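Local coordinates for protein molybdopterin synthase catalytic subunit (Helicobacter pylori, PDB 3RPF) that probably converts precursor Z (cyclic pyranopterin phosphate) into molybdopterin by building a dithiolene group from two sulfur atoms supplied by its partner MoaD, at residues Glu16-Tyr21 against Phe33-Gly38; Cys26-Gly31 against Gly73-Met78; Glu63-Lys68 against Leu105-Asn110; Ile121-Leu126 against Lys135-Pro140. All blocks are in the same frame, centred on the assembly; numbering follows the deposited sequence.

In the fold
Interactions 1, 2 and 3 cluster round the mixed sheet of strands 5-9, 74-82, 90-98 and 32-39. Helix 14-27 and the turn after it cover one face (interactions 1 and 2, centres about 11 Å apart), while helices 55-71 and 101-118 cover the other. Interactions 2 and 3 have centres about 12 Å apart and are joined by H66 ND1 and L76 O (2.8 Å, a probable hydrogen bond). Interactions 1 and 3 meet through the probable hydrogen bond from Y108 OH to V35 O, also 2.8 Å. Interaction 4 lies in the second, antiparallel sheet, its centre about 25 Å from that of interaction 1; it contains K123, Y124 and D125, inferred by similarity to bind substrate.

Interaction 1 (Glu16-Tyr21 against Phe33-Gly38)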
loop_
_atom_site.group_PDB
_atom_site.type_symbol
_atom_site.label_atom_id
_atom_site.label_comp_id
_atom_site.label_asym_id
_atom_site.label_seq_id
_atom_site.Cartn_x
_atom_site.Cartn_y
_atom_site.Cartn_z
ATOM N N GLU A 16 11.368 -8.786 10.646
ATOM C CA GLU A 16 12.612 -9.089 9.948
ATOM C C GLU A 16 12.507 -8.835 8.443
ATOM O O GLU A 16 13.435 -8.296 7.833
ATOM C CB GLU A 16 13.020 -10.535 10.222
ATOM C CG GLU A 16 14.332 -10.938 9.596
ATOM C CD GLU A 16 14.562 -12.434 9.675
ATOM O OE1 GLU A 16 13.642 -13.197 9.309
ATOM O OE2 GLU A 16 15.663 -12.845 10.097
ATOM N N LEU A 17 11.374 -9.216 7.853
ATOM C CA LEU A 17 11.138 -8.992 6.430
ATOM C C LEU A 17 11.057 -7.502 6.091
ATOM O O LEU A 17 11.635 -7.059 5.108
ATOM C CB LEU A 17 9.861 -9.706 5.986
ATOM C CG LEU A 17 9.854 -11.239 6.039
ATOM C CD1 LEU A 17 8.432 -11.773 5.936
ATOM C CD2 LEU A 17 10.729 -11.826 4.939
ATOM N N LEU A 18 10.338 -6.734 6.905
ATOM C CA LEU A 18 10.169 -5.303 6.648
ATOM C C LEU A 18 11.497 -4.562 6.737
ATOM O O LEU A 18 11.778 -3.676 5.932
ATOM C CB LEU A 18 9.159 -4.700 7.621
ATOM C CG LEU A 18 7.686 -4.911 7.269
ATOM C CD1 LEU A 18 6.794 -4.568 8.442
ATOM C CD2 LEU A 18 7.312 -4.083 6.063
ATOM N N LYS A 19 12.308 -4.932 7.720
ATOM C CA LYS A 19 13.626 -4.342 7.895
ATOM C C LYS A 19 14.497 -4.603 6.674
ATOM O O LYS A 19 15.123 -3.685 6.146
ATOM C CB LYS A 19 14.305 -4.899 9.149
ATOM C CG LYS A 19 15.808 -4.631 9.227
ATOM C CD LYS A 19 16.516 -5.706 10.062
ATOM C CE LYS A 19 18.008 -5.418 10.227
ATOM N NZ LYS A 19 18.730 -6.560 10.866
ATOM N N ALA A 20 14.536 -5.855 6.224
ATOM C CA ALA A 20 15.355 -6.217 5.068
ATOM C C ALA A 20 14.893 -5.486 3.826
ATOM O O ALA A 20 15.706 -4.999 3.038
ATOM C CB ALA A 20 15.329 -7.724 4.832
ATOM N N TYR A 21 13.582 -5.418 3.630
ATOM C CA TYR A 21 13.065 -4.756 2.436
ATOM C C TYR A 21 13.448 -3.275 2.424
ATOM O O TYR A 21 13.846 -2.739 1.388
ATOM C CB TYR A 21 11.551 -4.914 2.357
ATOM C CG TYR A 21 11.088 -6.305 1.990
ATOM C CD1 TYR A 21 11.848 -7.121 1.155
ATOM C CD2 TYR A 21 9.889 -6.806 2.478
ATOM C CE1 TYR A 21 11.413 -8.400 0.812
ATOM C CE2 TYR A 21 9.451 -8.082 2.144
ATOM C CZ TYR A 21 10.217 -8.872 1.310
ATOM O OH TYR A 21 9.776 -10.142 0.983
ATOM N N PHE A 33 7.860 3.309 -1.080
ATOM C CA PHE A 33 7.917 1.989 -0.452
ATOM C C PHE A 33 6.504 1.610 -0.011
ATOM O O PHE A 33 5.987 2.182 0.958
ATOM C CB PHE A 33 8.897 2.083 0.728
ATOM C CG PHE A 33 9.114 0.792 1.495
ATOM C CD1 PHE A 33 10.010 -0.161 1.041
ATOM C CD2 PHE A 33 8.470 0.572 2.703
ATOM C CE1 PHE A 33 10.234 -1.332 1.768
ATOM C CE2 PHE A 33 8.692 -0.580 3.436
ATOM C CZ PHE A 33 9.577 -1.540 2.963
ATOM N N CYS A 34 5.870 0.677 -0.733
ATOM C CA CYS A 34 4.516 0.230 -0.400
ATOM C C CYS A 34 4.504 -1.191 0.143
ATOM O O CYS A 34 5.037 -2.102 -0.489
ATOM C CB CYS A 34 3.636 0.238 -1.638
ATOM S SG CYS A 34 3.829 1.673 -2.694
ATOM N N VAL A 35 3.852 -1.386 1.286
ATOM C CA VAL A 35 3.802 -2.686 1.942
ATOM C C VAL A 35 2.355 -3.083 2.192
ATOM O O VAL A 35 1.507 -2.233 2.507
ATOM C CB VAL A 35 4.516 -2.653 3.302
ATOM C CG1 VAL A 35 4.231 -3.927 4.079
ATOM C CG2 VAL A 35 6.008 -2.456 3.115
ATOM N N PHE A 36 2.072 -4.367 2.017
ATOM C CA PHE A 36 0.824 -4.945 2.473
ATOM C C PHE A 36 1.122 -6.129 3.374
ATOM O O PHE A 36 1.994 -6.945 3.071
ATOM C CB PHE A 36 -0.042 -5.424 1.306
ATOM C CG PHE A 36 -1.364 -5.981 1.749
ATOM C CD1 PHE A 36 -2.455 -5.141 1.947
ATOM C CD2 PHE A 36 -1.514 -7.328 2.004
ATOM C CE1 PHE A 36 -3.673 -5.646 2.369
ATOM C CE2 PHE A 36 -2.746 -7.844 2.433
ATOM C CZ PHE A 36 -3.814 -7.001 2.613
ATOM N N VAL A 37 0.396 -6.226 4.480
ATOM C CA VAL A 37 0.544 -7.352 5.376
ATOM C C VAL A 37 -0.840 -7.940 5.646
ATOM O O VAL A 37 -1.743 -7.225 6.082
ATOM C CB VAL A 37 1.197 -6.952 6.701
ATOM C CG1 VAL A 37 1.285 -8.181 7.639
ATOM C CG2 VAL A 37 2.575 -6.346 6.444
ATOM N N GLY A 38 -1.007 -9.225 5.345
ATOM C CA GLY A 38 -2.234 -9.941 5.666
ATOM C C GLY A 38 -2.073 -10.634 7.009
ATOM O O GLY A 38 -1.169 -11.461 7.187
#
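F33 reaches from strand 32-39 to the sheet-facing side of helix 14-27, where its ring meets Y21. The side chain leaves CB with CG anti to the backbone N (chi1 -179°), which carries the ring across the gap between strand and helix. From CG the ring extends to CE1, which lies 3.9 Å from Y21 CB and 3.8 Å from the backbone carbon C of the same residue. Y21 CB sits in the plane of the ring, at its edge, whereas Y21 C approaches obliquely. At the tip, CZ is 4.0 Å from Y21 CB and reaches toward L18 O, 4.3 Å away. The tyrosine ring itself heads elsewhere, onto L93 and K77, so F33 packs on the root of Y21 rather than on its aromatic face.

One turn earlier in the helix, L18 supplies the second point of contact. Its CD2 sits against both branches of V35, 3.6 Å from CG2 and 3.7 Å from CG1. Over these segments the axes run nearly antiparallel (165°) at a closest approach of 11.0 Å, a spacing bridged by side chains, with F33 touching helix backbone as well. V95 and A25 also pack against F33. Strand 32-39 is the sheet's edge within this chain, but it pairs antiparallel with a strand of the second subunit, so the helix covers a sheet that continues through the dimer interface.

No hydrogen bond crosses between the two segments, and the four touching residues are all buried. The chemistry therefore implies cohesion by van der Waals contact and exclusion of water, without directional polar bonds between them.

Interaction 2 (Cys26-Gly31 against Gly73-Met78)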
loop_
_atom_site.group_PDB
_atom_site.type_symbol
_atom_site.label_atom_id
_atom_site.label_comp_id
_atom_site.label_asym_id
_atom_site.label_seq_id
_atom_site.Cartn_x
_atom_site.Cartn_y
_atom_site.Cartn_z
ATOM N N CYS A 26 16.681 1.567 0.616
ATOM C CA CYS A 26 17.701 2.590 0.804
ATOM C C CYS A 26 18.944 2.326 -0.063
ATOM O O CYS A 26 19.475 3.242 -0.696
ATOM C CB CYS A 26 18.067 2.706 2.289
ATOM S SG CYS A 26 16.703 3.316 3.360
ATOM N N ALA A 27 19.399 1.077 -0.106
ATOM C CA ALA A 27 20.574 0.729 -0.896
ATOM C C ALA A 27 20.348 0.957 -2.383
ATOM O O ALA A 27 21.297 1.188 -3.129
ATOM C CB ALA A 27 20.990 -0.714 -0.642
ATOM N N LYS A 28 19.098 0.895 -2.825
ATOM C CA LYS A 28 18.807 1.136 -4.238
ATOM C C LYS A 28 18.366 2.579 -4.497
ATOM O O LYS A 28 17.910 2.913 -5.599
ATOM C CB LYS A 28 17.757 0.152 -4.736
ATOM C CG LYS A 28 18.344 -1.246 -5.011
ATOM C CD LYS A 28 17.284 -2.293 -5.330
ATOM C CE LYS A 28 17.966 -3.620 -5.691
ATOM N NZ LYS A 28 17.010 -4.751 -5.870
ATOM N N ASN A 29 18.492 3.425 -3.479
ATOM C CA ASN A 29 18.132 4.840 -3.609
ATOM C C ASN A 29 16.672 5.017 -4.040
ATOM O O ASN A 29 16.359 5.901 -4.844
ATOM C CB ASN A 29 19.073 5.521 -4.604
ATOM C CG ASN A 29 18.987 7.039 -4.552
ATOM O OD1 ASN A 29 18.815 7.636 -3.484
ATOM N ND2 ASN A 29 19.106 7.671 -5.715
ATOM N N PHE A 30 15.778 4.183 -3.497
ATOM C CA PHE A 30 14.348 4.289 -3.779
ATOM C C PHE A 30 13.657 5.366 -2.955
ATOM O O PHE A 30 14.084 5.672 -1.844
ATOM C CB PHE A 30 13.645 2.939 -3.514
ATOM C CG PHE A 30 13.958 1.882 -4.543
ATOM C CD1 PHE A 30 14.497 2.233 -5.772
ATOM C CD2 PHE A 30 13.687 0.544 -4.287
ATOM C CE1 PHE A 30 14.782 1.264 -6.728
ATOM C CE2 PHE A 30 13.967 -0.435 -5.234
ATOM C CZ PHE A 30 14.513 -0.075 -6.460
ATOM N N GLY A 31 12.563 5.912 -3.483
ATOM C CA GLY A 31 11.881 7.022 -2.827
ATOM C C GLY A 31 10.471 6.656 -2.420
ATOM O O GLY A 31 9.804 7.427 -1.725
ATOM N N GLY A 73 10.665 -0.337 -13.441
ATOM C CA GLY A 73 11.549 0.272 -12.455
ATOM C C GLY A 73 11.124 -0.019 -11.023
ATOM O O GLY A 73 11.580 0.639 -10.092
ATOM N N VAL A 74 10.259 -1.012 -10.843
ATOM C CA VAL A 74 9.737 -1.352 -9.519
ATOM C C VAL A 74 10.199 -2.736 -9.051
ATOM O O VAL A 74 10.110 -3.707 -9.801
ATOM C CB VAL A 74 8.201 -1.324 -9.539
ATOM C CG1 VAL A 74 7.615 -1.870 -8.235
ATOM C CG2 VAL A 74 7.713 0.106 -9.805
ATOM N N VAL A 75 10.691 -2.812 -7.814
ATOM C CA VAL A 75 10.999 -4.084 -7.176
ATOM C C VAL A 75 9.775 -4.620 -6.458
ATOM O O VAL A 75 9.245 -3.987 -5.535
ATOM C CB VAL A 75 12.115 -3.962 -6.146
ATOM C CG1 VAL A 75 12.275 -5.283 -5.386
ATOM C CG2 VAL A 75 13.424 -3.587 -6.826
ATOM N N LEU A 76 9.328 -5.794 -6.877
ATOM C CA LEU A 76 8.152 -6.401 -6.274
ATOM C C LEU A 76 8.555 -7.737 -5.687
ATOM O O LEU A 76 9.060 -8.609 -6.402
ATOM C CB LEU A 76 7.074 -6.588 -7.336
ATOM C CG LEU A 76 5.759 -7.239 -6.890
ATOM C CD1 LEU A 76 5.021 -6.365 -5.867
ATOM C CD2 LEU A 76 4.871 -7.510 -8.105
ATOM N N LYS A 77 8.359 -7.896 -4.381
ATOM C CA LYS A 77 8.668 -9.170 -3.718
ATOM C C LYS A 77 7.564 -9.546 -2.768
ATOM O O LYS A 77 6.766 -8.689 -2.353
ATOM C CB LYS A 77 9.988 -9.065 -2.953
ATOM C CG LYS A 77 11.156 -8.718 -3.867
ATOM C CD LYS A 77 12.455 -8.623 -3.092
ATOM C CE LYS A 77 13.625 -8.408 -4.048
ATOM N NZ LYS A 77 14.932 -8.417 -3.331
HETATM N N MSE A 78 7.497 -10.834 -2.430
HETATM C CA MSE A 78 6.475 -11.297 -1.511
HETATM C C MSE A 78 6.959 -12.468 -0.661
HETATM O O MSE A 78 7.971 -13.127 -0.973
HETATM C CB MSE A 78 5.221 -11.711 -2.287
HETATM C CG MSE A 78 5.431 -12.975 -3.133
HETATM SE SE MSE A 78 3.744 -13.786 -3.698
HETATM C CE MSE A 78 3.263 -14.607 -2.004
#
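K28 NZ is anchored by a salt bridge to E24 OE2, and in that position it lies 3.9 Å from V75 CG2, where the turn after helix 14-27 faces strand 74-82. That turn is a Schellman motif: N29, with positive phi, is the C-prime residue, F30 N bonds to A25 O, and N29 N bonds to C26 O at 3.0 Å. The chain turns at N29, and K28 and F30, which flank it in sequence, both reach V75. K28 CB sits 3.6 Å above the centre of the F30 ring, covering one face, and the chain beyond CG runs out extended, carrying NZ to V75.

E24 also serves the strand, because its OE1 forms a salt bridge with K77 NZ. The two ammonium nitrogens, K28 NZ and K77 NZ, are 4.9 Å apart, and the shared carboxylate probably offsets their like charges. N29 serves the dimer: its OD1 accepts a hydrogen bond from K42 N of the second subunit, which places the turn at the interface. M97 of strand 90-98 packs against both F30 and V75. V75 CG2 meets the F30 ring at its edge, near the ring plane, 3.6 Å from CE2 and 3.7 Å from CZ.

Interaction 3 (Glu63-Lys68 against Leu105-Asn110)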
loop_
_atom_site.group_PDB
_atom_site.type_symbol
_atom_site.label_atom_id
_atom_site.label_comp_id
_atom_site.label_asym_id
_atom_site.label_seq_id
_atom_site.Cartn_x
_atom_site.Cartn_y
_atom_site.Cartn_z
ATOM N N GLU A 63 6.923 -15.007 -10.792
ATOM C CA GLU A 63 8.096 -14.508 -11.521
ATOM C C GLU A 63 7.666 -13.600 -12.668
ATOM O O GLU A 63 8.372 -12.640 -13.013
ATOM C CB GLU A 63 8.986 -15.655 -12.011
ATOM C CG GLU A 63 10.488 -15.363 -11.893
ATOM C CD GLU A 63 10.965 -15.304 -10.446
ATOM O OE1 GLU A 63 10.218 -15.768 -9.556
ATOM O OE2 GLU A 63 12.085 -14.799 -10.197
ATOM N N LYS A 64 6.503 -13.882 -13.255
ATOM C CA LYS A 64 5.970 -12.999 -14.298
ATOM C C LYS A 64 5.627 -11.619 -13.736
ATOM O O LYS A 64 5.864 -10.610 -14.388
ATOM C CB LYS A 64 4.746 -13.611 -14.974
ATOM N N TRP A 65 5.064 -11.572 -12.536
ATOM C CA TRP A 65 4.754 -10.287 -11.919
ATOM C C TRP A 65 6.031 -9.548 -11.539
ATOM O O TRP A 65 6.154 -8.337 -11.767
ATOM C CB TRP A 65 3.875 -10.473 -10.678
ATOM C CG TRP A 65 2.396 -10.363 -10.950
ATOM C CD1 TRP A 65 1.474 -11.381 -10.921
ATOM C CD2 TRP A 65 1.674 -9.178 -11.295
ATOM N NE1 TRP A 65 0.223 -10.892 -11.223
ATOM C CE2 TRP A 65 0.320 -9.547 -11.454
ATOM C CE3 TRP A 65 2.035 -7.833 -11.468
ATOM C CZ2 TRP A 65 -0.669 -8.615 -11.785
ATOM C CZ3 TRP A 65 1.051 -6.917 -11.796
ATOM C CH2 TRP A 65 -0.284 -7.310 -11.953
ATOM N N HIS A 66 6.982 -10.261 -10.945
ATOM C CA HIS A 66 8.260 -9.631 -10.613
ATOM C C HIS A 66 8.894 -8.981 -11.845
ATOM O O HIS A 66 9.347 -7.833 -11.798
ATOM C CB HIS A 66 9.215 -10.645 -9.979
ATOM C CG HIS A 66 10.559 -10.080 -9.632
ATOM N ND1 HIS A 66 10.771 -9.306 -8.509
ATOM C CD2 HIS A 66 11.753 -10.172 -10.258
ATOM C CE1 HIS A 66 12.042 -8.949 -8.460
ATOM N NE2 HIS A 66 12.661 -9.458 -9.509
ATOM N N HIS A 67 8.924 -9.692 -12.967
ATOM C CA HIS A 67 9.569 -9.125 -14.154
ATOM C C HIS A 67 8.768 -8.018 -14.838
ATOM O O HIS A 67 9.352 -7.101 -15.422
ATOM C CB HIS A 67 9.993 -10.224 -15.133
ATOM C CG HIS A 67 11.178 -11.001 -14.656
ATOM N ND1 HIS A 67 11.104 -12.324 -14.289
ATOM C CD2 HIS A 67 12.465 -10.620 -14.447
ATOM C CE1 HIS A 67 12.297 -12.737 -13.891
ATOM N NE2 HIS A 67 13.135 -11.720 -13.975
ATOM N N LYS A 68 7.441 -8.085 -14.765
ATOM C CA LYS A 68 6.617 -6.979 -15.261
ATOM C C LYS A 68 6.891 -5.725 -14.437
ATOM O O LYS A 68 6.939 -4.623 -14.966
ATOM C CB LYS A 68 5.129 -7.343 -15.188
ATOM C CG LYS A 68 4.207 -6.129 -15.196
ATOM C CD LYS A 68 2.792 -6.509 -15.614
ATOM C CE LYS A 68 1.805 -5.385 -15.297
ATOM N NZ LYS A 68 0.484 -5.554 -15.982
ATOM N N LEU A 105 2.841 2.295 -6.769
ATOM C CA LEU A 105 1.479 2.197 -6.246
ATOM C C LEU A 105 0.541 1.460 -7.205
ATOM O O LEU A 105 -0.368 0.762 -6.769
ATOM C CB LEU A 105 0.919 3.591 -5.954
ATOM C CG LEU A 105 1.432 4.225 -4.666
ATOM C CD1 LEU A 105 1.104 5.722 -4.636
ATOM C CD2 LEU A 105 0.829 3.535 -3.479
ATOM N N GLU A 106 0.745 1.634 -8.506
ATOM C CA GLU A 106 -0.114 0.989 -9.492
ATOM C C GLU A 106 0.124 -0.515 -9.495
ATOM O O GLU A 106 -0.825 -1.297 -9.476
ATOM C CB GLU A 106 0.127 1.570 -10.892
ATOM N N LEU A 107 1.385 -0.931 -9.502
ATOM C CA LEU A 107 1.683 -2.370 -9.461
ATOM C C LEU A 107 1.164 -3.009 -8.173
ATOM O O LEU A 107 0.671 -4.135 -8.171
ATOM C CB LEU A 107 3.178 -2.599 -9.593
ATOM C CG LEU A 107 3.673 -2.565 -11.032
ATOM C CD1 LEU A 107 5.137 -2.196 -11.063
ATOM C CD2 LEU A 107 3.437 -3.920 -11.676
ATOM N N TYR A 108 1.276 -2.271 -7.076
ATOM C CA TYR A 108 0.870 -2.766 -5.763
ATOM C C TYR A 108 -0.604 -3.130 -5.773
ATOM O O TYR A 108 -0.970 -4.248 -5.413
ATOM C CB TYR A 108 1.143 -1.663 -4.762
ATOM C CG TYR A 108 0.682 -1.839 -3.329
ATOM C CD1 TYR A 108 1.481 -2.477 -2.385
ATOM C CD2 TYR A 108 -0.499 -1.253 -2.891
ATOM C CE1 TYR A 108 1.074 -2.585 -1.050
ATOM C CE2 TYR A 108 -0.906 -1.347 -1.573
ATOM C CZ TYR A 108 -0.126 -1.993 -0.653
ATOM O OH TYR A 108 -0.572 -2.034 0.664
ATOM N N GLU A 109 -1.436 -2.186 -6.202
ATOM C CA GLU A 109 -2.870 -2.414 -6.362
ATOM C C GLU A 109 -3.143 -3.592 -7.286
ATOM O O GLU A 109 -3.895 -4.508 -6.939
ATOM C CB GLU A 109 -3.529 -1.166 -6.962
ATOM N N ASN A 110 -2.559 -3.548 -8.476
ATOM C CA ASN A 110 -2.829 -4.569 -9.483
ATOM C C ASN A 110 -2.357 -5.949 -9.036
ATOM O O ASN A 110 -3.053 -6.949 -9.225
ATOM C CB ASN A 110 -2.184 -4.190 -10.818
ATOM C CG ASN A 110 -2.847 -2.984 -11.468
ATOM O OD1 ASN A 110 -4.001 -2.667 -11.184
ATOM N ND2 ASN A 110 -2.117 -2.310 -12.348
#
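A pair of antiparallel helices, 55-71 and 101-118, lies over the mixed sheet, and W65 and L107 form the seam between them. The segment axes approach to 11.6 Å at an angle of 164°, and the closest CA pair, W65 to L107, is 8.8 Å apart. The indole and L107 share most of this spacing, sliding past each other in opposite directions. With L107 CG beside its backbone N (chi1 -82°), CD2 comes to the edge of the indole, in its plane, 3.8 Å from W65 CZ3. Farther along the same benzo rim, CH2 of W65 is 3.8 Å from N110 CB, which approaches obliquely. The aliphatic part of K68 closes the seam loosely, with its CG 4.2 Å from L107 CD2.

The hydrogen bond from W65 NE1 to D114 OD2 on helix 101-118, with edge-to-face contacts to W61 and F111, would limit rotation of the indole. No hydrogen bond joins the two segments directly, so between them the seam relies on apolar contact.

On the sheet side of the pair, W65 packs on L76 and L107 on V74, both of strand 74-82. This helix pair on the mixed sheet belongs to the alpha/beta part of the MoaE fold, known as an alpha/beta hammerhead.

Interaction 4 (Ile121-Leu126 against Lys135-Pro140); sequences IWKYDL and KERSHP
D125 and R137 are brought edge to edge by two torsions: chi1 of -70° sets the aspartate CG beside its own backbone N, and the arginine chain bends at chi3 (-112°) to swing its guanidinium toward strand 121-127. The two flat groups then meet end-on and nearly coplanar, their planes 17° apart. R137 NH1 donates to the syn lone pair of D125 OD2 at 2.6 Å in a nearly straight bond, lying almost exactly in the guanidinium plane. Alongside, NH2 of R137 reaches D125 OD1 at 3.2 Å, again nearly straight. This bidentate salt bridge would restrict rotation of the guanidinium.

R137 NE also donates to E136 OE1 at 2.9 Å, tilted from the guanidinium plane, a link that crystal packing may influence. D125, E136 and R137 thus form a salt-bridge network. Along the strand, at K123, a water joins the segments: it accepts from K123 N and donates to S138 OG, both at 2.9 Å.

K123 CE stays 4.5 Å from R137 NH2, and the K123 side chain is about 5 Å from a bound sulfate, probably from the crystallisation liquor. K123 also packs on C72 of the MoaD chain, whose P69 O accepts a hydrogen bond from W122 NE1. K123, Y124 and D125 are assigned by similarity to substrate binding, so the network belongs to what is probably the MoaE precursor pocket, beside docked MoaD.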
loop_
_atom_site.group_PDB
_atom_site.type_symbol
_atom_site.label_atom_id
_atom_site.label_comp_id
_atom_site.label_asym_id
_atom_site.label_seq_id
_atom_site.Cartn_x
_atom_site.Cartn_y
_atom_site.Cartn_z
ATOM N N ILE A 121 -2.967 -21.007 -4.013
ATOM C CA ILE A 121 -2.845 -21.190 -2.571
ATOM C C ILE A 121 -4.220 -21.524 -2.000
ATOM O O ILE A 121 -5.217 -20.925 -2.413
ATOM C CB ILE A 121 -2.316 -19.921 -1.885
ATOM C CG1 ILE A 121 -0.906 -19.577 -2.392
ATOM C CG2 ILE A 121 -2.332 -20.097 -0.377
ATOM C CD1 ILE A 121 -0.339 -18.256 -1.809
ATOM N N TRP A 122 -4.277 -22.482 -1.069
ATOM C CA TRP A 122 -5.555 -22.933 -0.502
ATOM C C TRP A 122 -5.621 -22.666 0.992
ATOM O O TRP A 122 -4.677 -22.942 1.731
ATOM C CB TRP A 122 -5.808 -24.418 -0.807
ATOM C CG TRP A 122 -5.912 -24.646 -2.277
ATOM C CD1 TRP A 122 -7.033 -24.563 -3.043
ATOM C CD2 TRP A 122 -4.832 -24.923 -3.171
ATOM N NE1 TRP A 122 -6.717 -24.772 -4.366
ATOM C CE2 TRP A 122 -5.368 -24.995 -4.467
ATOM C CE3 TRP A 122 -3.458 -25.104 -2.999
ATOM C CZ2 TRP A 122 -4.580 -25.263 -5.588
ATOM C CZ3 TRP A 122 -2.680 -25.370 -4.111
ATOM C CH2 TRP A 122 -3.244 -25.454 -5.385
ATOM N N LYS A 123 -6.745 -22.119 1.432
ATOM C CA LYS A 123 -6.885 -21.664 2.809
ATOM C C LYS A 123 -7.870 -22.527 3.570
ATOM O O LYS A 123 -8.917 -22.895 3.038
ATOM C CB LYS A 123 -7.352 -20.205 2.847
ATOM C CG LYS A 123 -7.745 -19.713 4.232
ATOM C CD LYS A 123 -7.793 -18.171 4.303
ATOM C CE LYS A 123 -9.041 -17.626 3.645
ATOM N NZ LYS A 123 -9.073 -16.122 3.677
ATOM N N TYR A 124 -7.531 -22.818 4.825
ATOM C CA TYR A 124 -8.388 -23.577 5.725
ATOM C C TYR A 124 -8.525 -22.820 7.041
ATOM O O TYR A 124 -7.544 -22.266 7.551
ATOM C CB TYR A 124 -7.757 -24.928 6.029
ATOM C CG TYR A 124 -7.402 -25.761 4.814
ATOM C CD1 TYR A 124 -8.209 -26.823 4.417
ATOM C CD2 TYR A 124 -6.255 -25.501 4.079
ATOM C CE1 TYR A 124 -7.879 -27.606 3.309
ATOM C CE2 TYR A 124 -5.916 -26.275 2.969
ATOM C CZ TYR A 124 -6.733 -27.319 2.589
ATOM O OH TYR A 124 -6.397 -28.082 1.490
ATOM N N ASP A 125 -9.721 -22.816 7.608
ATOM C CA ASP A 125 -9.936 -22.335 8.966
ATOM C C ASP A 125 -9.423 -23.401 9.939
ATOM O O ASP A 125 -9.657 -24.569 9.727
ATOM C CB ASP A 125 -11.426 -22.099 9.207
ATOM C CG ASP A 125 -11.972 -20.912 8.432
ATOM O OD1 ASP A 125 -11.286 -19.892 8.368
ATOM O OD2 ASP A 125 -13.087 -20.999 7.885
ATOM N N LEU A 126 -8.735 -23.015 11.001
ATOM C CA LEU A 126 -8.328 -23.982 12.007
ATOM C C LEU A 126 -9.364 -23.956 13.127
ATOM O O LEU A 126 -9.439 -22.997 13.865
ATOM C CB LEU A 126 -6.968 -23.619 12.588
ATOM C CG LEU A 126 -5.734 -24.081 11.837
ATOM C CD1 LEU A 126 -4.466 -23.894 12.632
ATOM C CD2 LEU A 126 -5.906 -25.496 11.406
ATOM N N LYS A 135 -14.483 -22.986 1.233
ATOM C CA LYS A 135 -15.060 -23.066 -0.109
ATOM C C LYS A 135 -15.780 -21.791 -0.541
ATOM O O LYS A 135 -15.524 -21.263 -1.628
ATOM C CB LYS A 135 -16.011 -24.265 -0.216
ATOM N N GLU A 136 -16.671 -21.299 0.313
ATOM C CA GLU A 136 -17.518 -20.147 -0.007
ATOM C C GLU A 136 -16.711 -18.907 -0.374
ATOM O O GLU A 136 -17.124 -18.110 -1.221
ATOM C CB GLU A 136 -18.453 -19.822 1.172
ATOM C CG GLU A 136 -18.566 -20.935 2.216
ATOM C CD GLU A 136 -17.315 -21.062 3.075
ATOM O OE1 GLU A 136 -16.672 -20.025 3.351
ATOM O OE2 GLU A 136 -16.970 -22.199 3.474
ATOM N N ARG A 137 -15.554 -18.748 0.257
ATOM C CA ARG A 137 -14.734 -17.559 0.045
ATOM C C ARG A 137 -13.726 -17.710 -1.098
ATOM O O ARG A 137 -13.010 -16.765 -1.423
ATOM C CB ARG A 137 -14.001 -17.196 1.344
ATOM C CG ARG A 137 -14.925 -16.924 2.530
ATOM C CD ARG A 137 -14.201 -17.116 3.859
ATOM N NE ARG A 137 -14.717 -18.279 4.572
ATOM C CZ ARG A 137 -14.054 -18.948 5.512
ATOM N NH1 ARG A 137 -14.616 -19.995 6.097
ATOM N NH2 ARG A 137 -12.832 -18.572 5.867
ATOM N N SER A 138 -13.670 -18.889 -1.713
ATOM C CA SER A 138 -12.624 -19.182 -2.705
ATOM C C SER A 138 -12.962 -18.821 -4.152
ATOM O O SER A 138 -14.128 -18.594 -4.503
ATOM C CB SER A 138 -12.182 -20.641 -2.609
ATOM O OG SER A 138 -11.535 -20.873 -1.369
ATOM N N HIS A 139 -11.917 -18.777 -4.981
ATOM C CA HIS A 139 -11.990 -18.238 -6.338
ATOM C C HIS A 139 -11.531 -19.269 -7.363
ATOM O O HIS A 139 -10.384 -19.716 -7.323
ATOM C CB HIS A 139 -11.099 -16.988 -6.448
ATOM C CG HIS A 139 -11.324 -15.995 -5.354
ATOM N ND1 HIS A 139 -12.411 -15.149 -5.325
ATOM C CD2 HIS A 139 -10.607 -15.721 -4.234
ATOM C CE1 HIS A 139 -12.358 -14.397 -4.239
ATOM N NE2 HIS A 139 -11.267 -14.725 -3.563
ATOM N N PRO A 140 -12.420 -19.642 -8.300
ATOM C CA PRO A 140 -12.072 -20.643 -9.322
ATOM C C PRO A 140 -10.947 -20.137 -10.221
ATOM O O PRO A 140 -11.018 -18.998 -10.677
ATOM C CB PRO A 140 -13.367 -20.787 -10.137
ATOM C CG PRO A 140 -14.455 -20.236 -9.260
ATOM C CD PRO A 140 -13.803 -19.152 -8.446
HETATM O O HOH W 1 -8.913 -21.698 -0.499
#